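Local coordinates for protein yersinopine dehydrogenase (Yersinia pestis, PDB 6C4M) that catalyses the NADPH-dependent reductive condensation of pyruvate with an aminobutanoate intermediate, the last step in making the metallophore yersinopine, at residues A[31-37]-A[168-174]; A[102-108]-A[128-134]; A[410-414]-A[427-431]. One frame throughout, in Å; residues are numbered along the deposited sequence.

Interaction 1 of 3, residues A[31-37]-A[168-174]; sequences GPAAIQL and YYADTKY. With NAP (NADP nicotinamide-adenine-dinucleotide phosphate), chain B.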
# COMPACT_ATOMS: atom_id res chain seq x y z
N GLY A 31 9.32 22.20 25.71
CA GLY A 31 9.37 21.76 24.34
C GLY A 31 8.64 22.75 23.43
O GLY A 31 8.04 23.73 23.88
N PRO A 32 8.69 22.51 22.12
CA PRO A 32 8.08 23.47 21.18
C PRO A 32 6.61 23.70 21.42
O PRO A 32 6.12 24.83 21.24
CB PRO A 32 8.37 22.86 19.80
CG PRO A 32 8.83 21.44 20.05
CD PRO A 32 9.36 21.38 21.42
N ALA A 33 5.87 22.67 21.86
CA ALA A 33 4.46 22.87 22.18
C ALA A 33 4.26 23.95 23.24
O ALA A 33 3.27 24.69 23.20
CB ALA A 33 3.86 21.55 22.65
N ALA A 34 5.19 24.07 24.19
CA ALA A 34 5.01 25.07 25.24
C ALA A 34 5.06 26.47 24.67
O ALA A 34 4.41 27.38 25.20
CB ALA A 34 6.07 24.90 26.33
N ILE A 35 5.80 26.68 23.59
CA ILE A 35 5.80 27.99 22.96
C ILE A 35 4.44 28.28 22.35
O ILE A 35 3.86 29.36 22.56
CB ILE A 35 6.93 28.09 21.92
CG1 ILE A 35 8.29 27.95 22.62
CG2 ILE A 35 6.88 29.40 21.18
CD1 ILE A 35 9.45 27.70 21.66
N GLN A 36 3.87 27.33 21.61
CA GLN A 36 2.53 27.53 21.08
C GLN A 36 1.54 27.79 22.20
O GLN A 36 0.67 28.67 22.10
CB GLN A 36 2.07 26.32 20.29
CG GLN A 36 0.60 26.44 19.75
CD GLN A 36 0.46 27.47 18.64
OE1 GLN A 36 1.17 27.42 17.62
NE2 GLN A 36 -0.47 28.41 18.83
N LEU A 37 1.59 26.95 23.24
CA LEU A 37 0.71 27.08 24.38
C LEU A 37 0.85 28.45 25.02
O LEU A 37 -0.15 29.11 25.32
CB LEU A 37 1.02 25.99 25.40
CG LEU A 37 0.27 25.99 26.74
CD1 LEU A 37 -1.21 25.78 26.54
CD2 LEU A 37 0.88 24.89 27.61
N TYR A 168 -1.82 16.66 22.63
CA TYR A 168 -1.46 18.02 22.30
C TYR A 168 -2.25 18.43 21.06
O TYR A 168 -2.57 17.59 20.20
CB TYR A 168 0.04 18.16 22.08
CG TYR A 168 0.44 19.53 21.59
CD1 TYR A 168 0.13 20.67 22.33
CD2 TYR A 168 1.14 19.68 20.39
CE1 TYR A 168 0.48 21.92 21.87
CE2 TYR A 168 1.49 20.94 19.92
CZ TYR A 168 1.17 22.05 20.66
OH TYR A 168 1.53 23.30 20.20
N TYR A 169 -2.63 19.71 21.00
CA TYR A 169 -3.65 20.15 20.05
C TYR A 169 -3.08 20.66 18.73
O TYR A 169 -3.83 21.21 17.90
CB TYR A 169 -4.53 21.24 20.70
CG TYR A 169 -3.81 22.47 21.19
CD1 TYR A 169 -3.57 23.55 20.34
CD2 TYR A 169 -3.42 22.59 22.53
CE1 TYR A 169 -2.92 24.71 20.82
CE2 TYR A 169 -2.79 23.71 23.01
CZ TYR A 169 -2.53 24.77 22.17
OH TYR A 169 -1.92 25.91 22.71
N ALA A 170 -1.79 20.43 18.47
CA ALA A 170 -1.17 20.95 17.27
C ALA A 170 0.03 20.09 16.88
O ALA A 170 0.35 19.08 17.51
CB ALA A 170 -0.72 22.39 17.47
N ASP A 171 0.72 20.57 15.85
CA ASP A 171 1.98 20.05 15.35
C ASP A 171 2.98 21.21 15.37
O ASP A 171 2.89 22.12 14.54
CB ASP A 171 1.80 19.50 13.94
CG ASP A 171 3.05 18.82 13.39
OD1 ASP A 171 4.17 19.16 13.82
OD2 ASP A 171 2.89 17.94 12.53
N THR A 172 3.92 21.18 16.30
CA THR A 172 4.79 22.31 16.57
C THR A 172 6.22 21.84 16.73
O THR A 172 6.47 20.85 17.42
CB THR A 172 4.37 23.08 17.85
OG1 THR A 172 2.97 23.40 17.77
CG2 THR A 172 5.19 24.36 18.01
N LYS A 173 7.16 22.58 16.13
CA LYS A 173 8.55 22.16 16.04
C LYS A 173 9.47 23.37 16.15
O LYS A 173 9.09 24.52 15.90
CB LYS A 173 8.81 21.40 14.73
CG LYS A 173 8.35 19.97 14.82
CD LYS A 173 7.45 19.55 13.66
CE LYS A 173 6.97 18.11 13.84
NZ LYS A 173 6.38 17.87 15.22
N TYR A 174 10.72 23.09 16.51
CA TYR A 174 11.73 24.13 16.64
C TYR A 174 12.12 24.73 15.29
O TYR A 174 12.25 24.00 14.32
CB TYR A 174 12.95 23.54 17.33
CG TYR A 174 12.77 23.36 18.81
CD1 TYR A 174 12.26 24.38 19.60
CD2 TYR A 174 13.11 22.16 19.43
CE1 TYR A 174 12.10 24.23 20.95
CE2 TYR A 174 12.95 21.99 20.80
CZ TYR A 174 12.44 23.03 21.55
OH TYR A 174 12.27 22.90 22.90
PA NAP B . 9.04 17.21 24.19
O1A NAP B . 7.93 16.26 24.41
O2A NAP B . 10.13 16.63 23.24
O5B NAP B . 9.68 17.58 25.65
C5B NAP B . 8.88 18.48 26.45
C4B NAP B . 9.65 18.77 27.75
O4B NAP B . 9.87 17.39 28.44
C3B NAP B . 10.82 19.26 27.52
O3B NAP B . 11.18 20.23 28.56
C2B NAP B . 11.86 17.99 27.62
O2B NAP B . 13.20 18.46 28.01
C1B NAP B . 11.39 17.23 28.54
N9A NAP B . 11.63 15.85 28.11
C8A NAP B . 11.46 15.16 26.98
N7A NAP B . 11.91 13.92 27.24
C5A NAP B . 12.35 13.89 28.54
C6A NAP B . 12.88 12.82 29.23
N6A NAP B . 13.19 11.43 28.91
N1A NAP B . 13.25 12.99 30.51
C2A NAP B . 13.09 14.21 31.12
N3A NAP B . 12.56 15.27 30.43
C4A NAP B . 12.18 15.08 29.12
O3 NAP B . 8.40 18.57 23.49
PN NAP B . 6.92 18.86 22.92
O1N NAP B . 6.68 20.28 23.22
O2N NAP B . 7.00 18.57 21.40
O5D NAP B . 5.70 17.89 23.53
C5D NAP B . 4.87 18.34 24.63
C4D NAP B . 3.86 17.21 24.90
O4D NAP B . 2.93 17.00 23.62
C3D NAP B . 4.41 16.03 25.12
O3D NAP B . 3.43 15.28 25.99
C2D NAP B . 4.44 15.29 23.77
O2D NAP B . 4.29 13.97 24.00
C1D NAP B . 3.14 15.82 23.11
N1N NAP B . 3.20 15.94 21.64
C2N NAP B . 3.66 17.05 21.02
C3N NAP B . 3.65 17.11 19.61
C7N NAP B . 4.17 18.36 18.87
O7N NAP B . 3.77 18.65 17.81
N7N NAP B . 5.16 19.16 19.54
C4N NAP B . 3.19 16.06 18.87
C5N NAP B . 2.75 14.95 19.49
C6N NAP B . 2.74 14.89 20.89
P2B NAP B . 14.27 19.02 26.83
O1X NAP B . 14.92 17.80 26.21
O2X NAP B . 13.54 19.78 25.78
O3X NAP B . 15.35 19.85 27.50
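T172 OG1 is gripped by two hydroxyls, Y168 OH at 2.8 Å and T206 OG1, and Q36 CB of the facing helix packs against that same Y168 OH at 3.1 Å. The threonine oxygen meets the tyrosine ring at its edge and in plane. T206 OG1 is also hydrogen-bonded to Q36 OE1, so a neighbouring strand ties helix and strand together. With CG anti to its own N (chi1 174°), the Y168 ring swings in beside the helix start, where A33 CB sits over one face, 3.5 Å from the ring centroid, as a CH-pi contact. P32, just before it, makes a similar CH-pi contact: its CD lies over the face of Y174, whose hydroxyl is hydrogen-bonded to the NADP-binding K58. G31, P32 and A33 bind NADP, and their turn fits the glycine-rich start of a Rossmann-type dinucleotide site; A33 N gives a 2.9 Å hydrogen bond to NAP O1N. Across from it, T172 N donates to the nicotinamide O7N at 3.0 Å, while T172 O accepts from N7N at 3.0 Å. One residue thus binds both the carbonyl oxygen and the amide nitrogen of the carboxamide, which should fix its rotation; the N-terminal end of the helix probably adds some favourable field at the phosphate oxygen.

Interaction 2 of 3, residues A[102-108]-A[128-134]; sequences VGDWQRL and ALPQLKS
R107 and S134 pair in parallel where strands 107-110 and 134-137 begin, the two neighbouring strands of a beta-alpha-beta crossover that passes through helix 117-121. The backbone does much of the joining. Q106 O accepts two donors, K133 N at 2.7 Å, tilted 25° from the carbonyl plane, and S134 N at 3.1 Å, lying in that plane. The ladder continues with L108 N bonded to S134 O at 3.0 Å. Farther back, before the strands are formed, G103 N makes a short, straight bond to A128 O of 2.8 Å. Between these two anchor points a water bridges the loops, giving its protons to G103 O and W105 O and accepting from Q131 N, and so takes the place of direct bonds where the chains stand apart.

Apolar side chains fill the inner side. The methyl CD2 of L129 comes in at the edge of the W105 indole, in its plane, 3.9 Å from CD1. L132 starts off away from the partner chain, yet with CG anti to the backbone N (chi1 180°) its CD1 turns back to L108 CG at 3.8 Å, the two leucines crossing at about a right angle.

The charged groups are taken up by partners beyond the two segments. The R107 guanidinium forms a salt bridge with E226 and a cation-pi contact with W229, and the same carboxylate accepts a hydrogen bond from S134 OG, so one glutamate gathers both paired residues; R107 CG passes S134 OG at 3.3 Å. D104 is taken up by R48. At the solvent side Q106 and K133 run alongside each other, pointing the same way, with Q106 OE1 3.3 Å from K133 CD.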
# COMPACT_ATOMS: atom_id res chain seq x y z
N VAL A 102 7.25 27.36 43.07
CA VAL A 102 6.63 27.84 44.30
C VAL A 102 6.05 29.23 44.09
O VAL A 102 6.45 29.96 43.18
CB VAL A 102 7.64 27.92 45.47
CG1 VAL A 102 8.27 26.59 45.71
CG2 VAL A 102 8.69 28.98 45.21
N GLY A 103 5.16 29.62 44.98
CA GLY A 103 4.60 30.96 44.93
C GLY A 103 3.12 30.99 44.62
O GLY A 103 2.39 30.07 45.00
N ASP A 104 2.66 32.03 43.93
CA ASP A 104 1.22 32.25 43.80
C ASP A 104 0.63 31.62 42.54
O ASP A 104 -0.52 31.91 42.21
CB ASP A 104 0.93 33.75 43.83
CG ASP A 104 1.49 34.48 42.61
OD1 ASP A 104 1.96 33.79 41.67
OD2 ASP A 104 1.48 35.74 42.59
N TRP A 105 1.40 30.78 41.83
CA TRP A 105 0.87 30.10 40.66
C TRP A 105 -0.45 29.42 40.98
O TRP A 105 -0.55 28.64 41.94
CB TRP A 105 1.88 29.06 40.13
CG TRP A 105 3.23 29.64 39.91
CD1 TRP A 105 4.36 29.44 40.67
CD2 TRP A 105 3.61 30.57 38.88
NE1 TRP A 105 5.41 30.17 40.16
CE2 TRP A 105 4.98 30.87 39.06
CE3 TRP A 105 2.93 31.14 37.80
CZ2 TRP A 105 5.68 31.73 38.22
CZ3 TRP A 105 3.63 31.99 36.96
CH2 TRP A 105 4.98 32.28 37.18
N GLN A 106 -1.45 29.64 40.14
CA GLN A 106 -2.75 29.00 40.31
C GLN A 106 -3.03 27.89 39.30
O GLN A 106 -3.97 27.11 39.52
CB GLN A 106 -3.86 30.05 40.27
CG GLN A 106 -3.63 31.08 41.38
CD GLN A 106 -4.82 31.96 41.63
OE1 GLN A 106 -5.94 31.60 41.32
NE2 GLN A 106 -4.57 33.11 42.25
N ARG A 107 -2.24 27.79 38.25
CA ARG A 107 -2.42 26.75 37.25
C ARG A 107 -1.04 26.22 36.88
O ARG A 107 -0.13 27.01 36.58
CB ARG A 107 -3.18 27.30 36.03
CG ARG A 107 -3.33 26.36 34.90
CD ARG A 107 -3.87 27.07 33.67
NE ARG A 107 -5.22 27.59 33.84
CZ ARG A 107 -5.57 28.86 33.65
NH1 ARG A 107 -4.66 29.77 33.31
NH2 ARG A 107 -6.84 29.22 33.77
N LEU A 108 -0.88 24.90 36.98
CA LEU A 108 0.25 24.20 36.41
C LEU A 108 -0.20 23.44 35.17
O LEU A 108 -1.25 22.79 35.17
CB LEU A 108 0.87 23.21 37.39
CG LEU A 108 1.29 23.74 38.75
CD1 LEU A 108 1.97 22.61 39.51
CD2 LEU A 108 2.20 24.95 38.60
N ALA A 128 4.15 24.87 49.03
CA ALA A 128 4.56 26.22 48.66
C ALA A 128 3.75 26.78 47.50
O ALA A 128 4.17 27.77 46.90
CB ALA A 128 6.04 26.23 48.30
N LEU A 129 2.63 26.14 47.16
CA LEU A 129 1.70 26.62 46.13
C LEU A 129 0.34 26.76 46.80
O LEU A 129 -0.56 25.95 46.56
CB LEU A 129 1.67 25.67 44.93
CG LEU A 129 3.00 25.55 44.17
CD1 LEU A 129 3.01 24.38 43.20
CD2 LEU A 129 3.27 26.85 43.44
N PRO A 130 0.15 27.79 47.64
CA PRO A 130 -1.08 27.90 48.43
C PRO A 130 -2.31 28.23 47.61
O PRO A 130 -3.43 27.95 48.06
CB PRO A 130 -0.77 29.02 49.43
CG PRO A 130 0.29 29.86 48.73
CD PRO A 130 1.10 28.88 47.93
N GLN A 131 -2.15 28.79 46.42
CA GLN A 131 -3.29 29.22 45.62
C GLN A 131 -3.49 28.35 44.39
O GLN A 131 -4.23 28.74 43.47
CB GLN A 131 -3.10 30.66 45.21
CG GLN A 131 -2.96 31.58 46.36
CD GLN A 131 -3.33 32.95 45.97
OE1 GLN A 131 -2.56 33.66 45.33
NE2 GLN A 131 -4.55 33.33 46.32
N LEU A 132 -2.88 27.18 44.36
CA LEU A 132 -3.01 26.28 43.24
C LEU A 132 -4.47 25.87 43.05
O LEU A 132 -5.10 25.35 43.98
CB LEU A 132 -2.14 25.04 43.46
CG LEU A 132 -2.22 24.01 42.32
CD1 LEU A 132 -1.69 24.61 41.01
CD2 LEU A 132 -1.43 22.77 42.71
N LYS A 133 -5.00 26.08 41.84
CA LYS A 133 -6.38 25.71 41.50
C LYS A 133 -6.50 24.59 40.47
O LYS A 133 -7.53 23.90 40.46
CB LYS A 133 -7.14 26.91 40.94
CG LYS A 133 -7.22 28.14 41.84
CD LYS A 133 -8.17 29.16 41.19
CE LYS A 133 -9.55 29.17 41.84
NZ LYS A 133 -9.62 30.16 42.98
N SER A 134 -5.55 24.44 39.55
CA SER A 134 -5.73 23.46 38.49
C SER A 134 -4.39 22.91 38.01
O SER A 134 -3.36 23.59 37.98
CB SER A 134 -6.49 24.08 37.32
OG SER A 134 -5.73 25.14 36.78
O HOH W 1 -0.01 29.00 44.58

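Interaction 3 of 3, residues A[410-414]-A[427-431]; sequences LRTLL and AQRLL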
# COMPACT_ATOMS: atom_id res chain seq x y z
N LEU A 410 2.89 1.78 28.03
CA LEU A 410 2.23 0.50 27.90
C LEU A 410 2.59 -0.41 29.05
O LEU A 410 1.73 -1.16 29.54
CB LEU A 410 2.60 -0.13 26.54
CG LEU A 410 2.04 -1.51 26.25
CD1 LEU A 410 0.53 -1.44 26.30
CD2 LEU A 410 2.52 -1.96 24.88
N ARG A 411 3.84 -0.37 29.53
CA ARG A 411 4.18 -1.20 30.69
C ARG A 411 3.35 -0.83 31.90
O ARG A 411 2.87 -1.71 32.63
CB ARG A 411 5.66 -1.08 31.03
CG ARG A 411 6.06 -1.88 32.30
CD ARG A 411 7.57 -1.94 32.49
NE ARG A 411 8.21 -2.42 31.26
CZ ARG A 411 9.49 -2.73 31.15
NH1 ARG A 411 10.26 -2.65 32.23
NH2 ARG A 411 9.98 -3.16 29.98
N THR A 412 3.17 0.47 32.16
CA THR A 412 2.34 0.88 33.29
C THR A 412 0.95 0.25 33.18
O THR A 412 0.45 -0.33 34.14
CB THR A 412 2.25 2.41 33.37
OG1 THR A 412 3.54 2.96 33.70
CG2 THR A 412 1.25 2.83 34.47
N LEU A 413 0.34 0.31 31.98
CA LEU A 413 -1.00 -0.26 31.80
C LEU A 413 -1.00 -1.78 31.88
O LEU A 413 -1.96 -2.36 32.40
CB LEU A 413 -1.57 0.22 30.48
CG LEU A 413 -1.80 1.72 30.40
CD1 LEU A 413 -2.07 2.23 28.99
CD2 LEU A 413 -2.96 2.05 31.27
N LEU A 414 0.04 -2.43 31.38
CA LEU A 414 0.12 -3.88 31.49
C LEU A 414 0.21 -4.31 32.95
O LEU A 414 -0.40 -5.31 33.34
CB LEU A 414 1.33 -4.42 30.72
CG LEU A 414 1.42 -5.95 30.60
CD1 LEU A 414 0.27 -6.49 29.76
CD2 LEU A 414 2.72 -6.36 29.94
N ALA A 427 -0.29 -6.71 24.06
CA ALA A 427 0.61 -5.87 24.86
C ALA A 427 1.75 -6.68 25.46
O ALA A 427 2.91 -6.24 25.47
CB ALA A 427 -0.17 -5.17 25.97
N GLN A 428 1.46 -7.87 25.96
CA GLN A 428 2.49 -8.69 26.57
C GLN A 428 3.51 -9.15 25.53
O GLN A 428 4.72 -9.08 25.77
CB GLN A 428 1.81 -9.87 27.27
CG GLN A 428 2.68 -10.84 27.99
CD GLN A 428 1.82 -11.88 28.69
OE1 GLN A 428 0.76 -11.56 29.24
NE2 GLN A 428 2.26 -13.13 28.66
N ARG A 429 3.04 -9.56 24.35
CA ARG A 429 3.94 -10.00 23.30
C ARG A 429 4.83 -8.85 22.85
O ARG A 429 6.06 -9.03 22.71
CB ARG A 429 3.13 -10.59 22.13
CG ARG A 429 3.83 -10.58 20.76
CD ARG A 429 3.10 -11.46 19.65
NE ARG A 429 1.93 -10.80 19.07
CZ ARG A 429 0.66 -10.98 19.46
NH1 ARG A 429 0.36 -11.82 20.45
NH2 ARG A 429 -0.32 -10.31 18.86
N LEU A 430 4.24 -7.66 22.69
CA LEU A 430 5.00 -6.48 22.27
C LEU A 430 6.08 -6.11 23.28
O LEU A 430 7.19 -5.74 22.90
CB LEU A 430 4.05 -5.30 22.08
CG LEU A 430 3.03 -5.32 20.96
CD1 LEU A 430 2.05 -4.14 21.01
CD2 LEU A 430 3.78 -5.31 19.63
N LEU A 431 5.76 -6.15 24.57
CA LEU A 431 6.78 -5.77 25.55
C LEU A 431 7.82 -6.86 25.74
O LEU A 431 8.99 -6.55 25.97
CB LEU A 431 6.11 -5.40 26.87
CG LEU A 431 5.43 -4.03 26.87
CD1 LEU A 431 4.70 -3.76 28.18
CD2 LEU A 431 6.41 -2.87 26.58
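Helices 401-419 and 425-445, joined by a short connection, form a helical hairpin, and residues 410-414 and 427-431 are one place where its two arms pack together. The segments run in broadly opposing directions but steeply inclined, 134° between them, with axes 10.5 Å apart. That is a rather wide spacing, bridged by leucines, and no hydrogen bond crosses it.

L431 buries more surface in the contact than any other residue. Its CG stands beside the backbone N, anti to the carbonyl carbon (chi1 -75°), and the chain then runs on extended, so that CD1 is pushed into the surface of the other helix. There it meets R411 CA at 3.6 Å, with the arginine's CB close by, and the CG of L410 at 4.0 Å. From the next turn L414 CD2 comes up to L431 CD1 at 3.7 Å, the two side chains meeting tip to tip. One methyl is therefore held by three residues of the facing helix.

A427, one turn before L431, receives the other branches. Its CB is touched by L410 CD1 at 3.8 Å and by L414 CD1 at 4.0 Å. L414 thus divides its two methyls between A427 and L431, and its CD2 also brushes Q428 CA. The small alanine is met by two leucine methyls from different directions, while L430 lies more loosely against L410.

R411 gives the contact only its backbone and CB; its guanidinium goes on to Q435 and D457. Around the hairpin, helix 294-313 covers L410 with Y307 and A427 with L303, and its D306 accepts a hydrogen bond from A427 N. P261 of helix 255-264 touches L410 and L430, next to the likely proton-transfer residue H260, and helix 459-471 packs on T412.

Overall arrangement
Interaction 1 is the most buried of the three and has the cofactor built into it, whereas interactions 2 and 3 are partly buried, each with some residues at the surface. Interactions 1 and 2 both reach the large mixed sheet, with centres about 23 Å apart: the first sets a helix start against a strand of it, the second pairs the beginnings of two parallel strands. Interaction 3 belongs to the helical part, across the chain's centre from interaction 1 and about 28 Å from it between centres. The chemistry follows the setting: ring-face packing, with backbone groups turned to the cofactor, at 31-37/168-174, backbone ladder and water at 102-108/128-134, and almost wholly aliphatic side chains at 410-414/427-431.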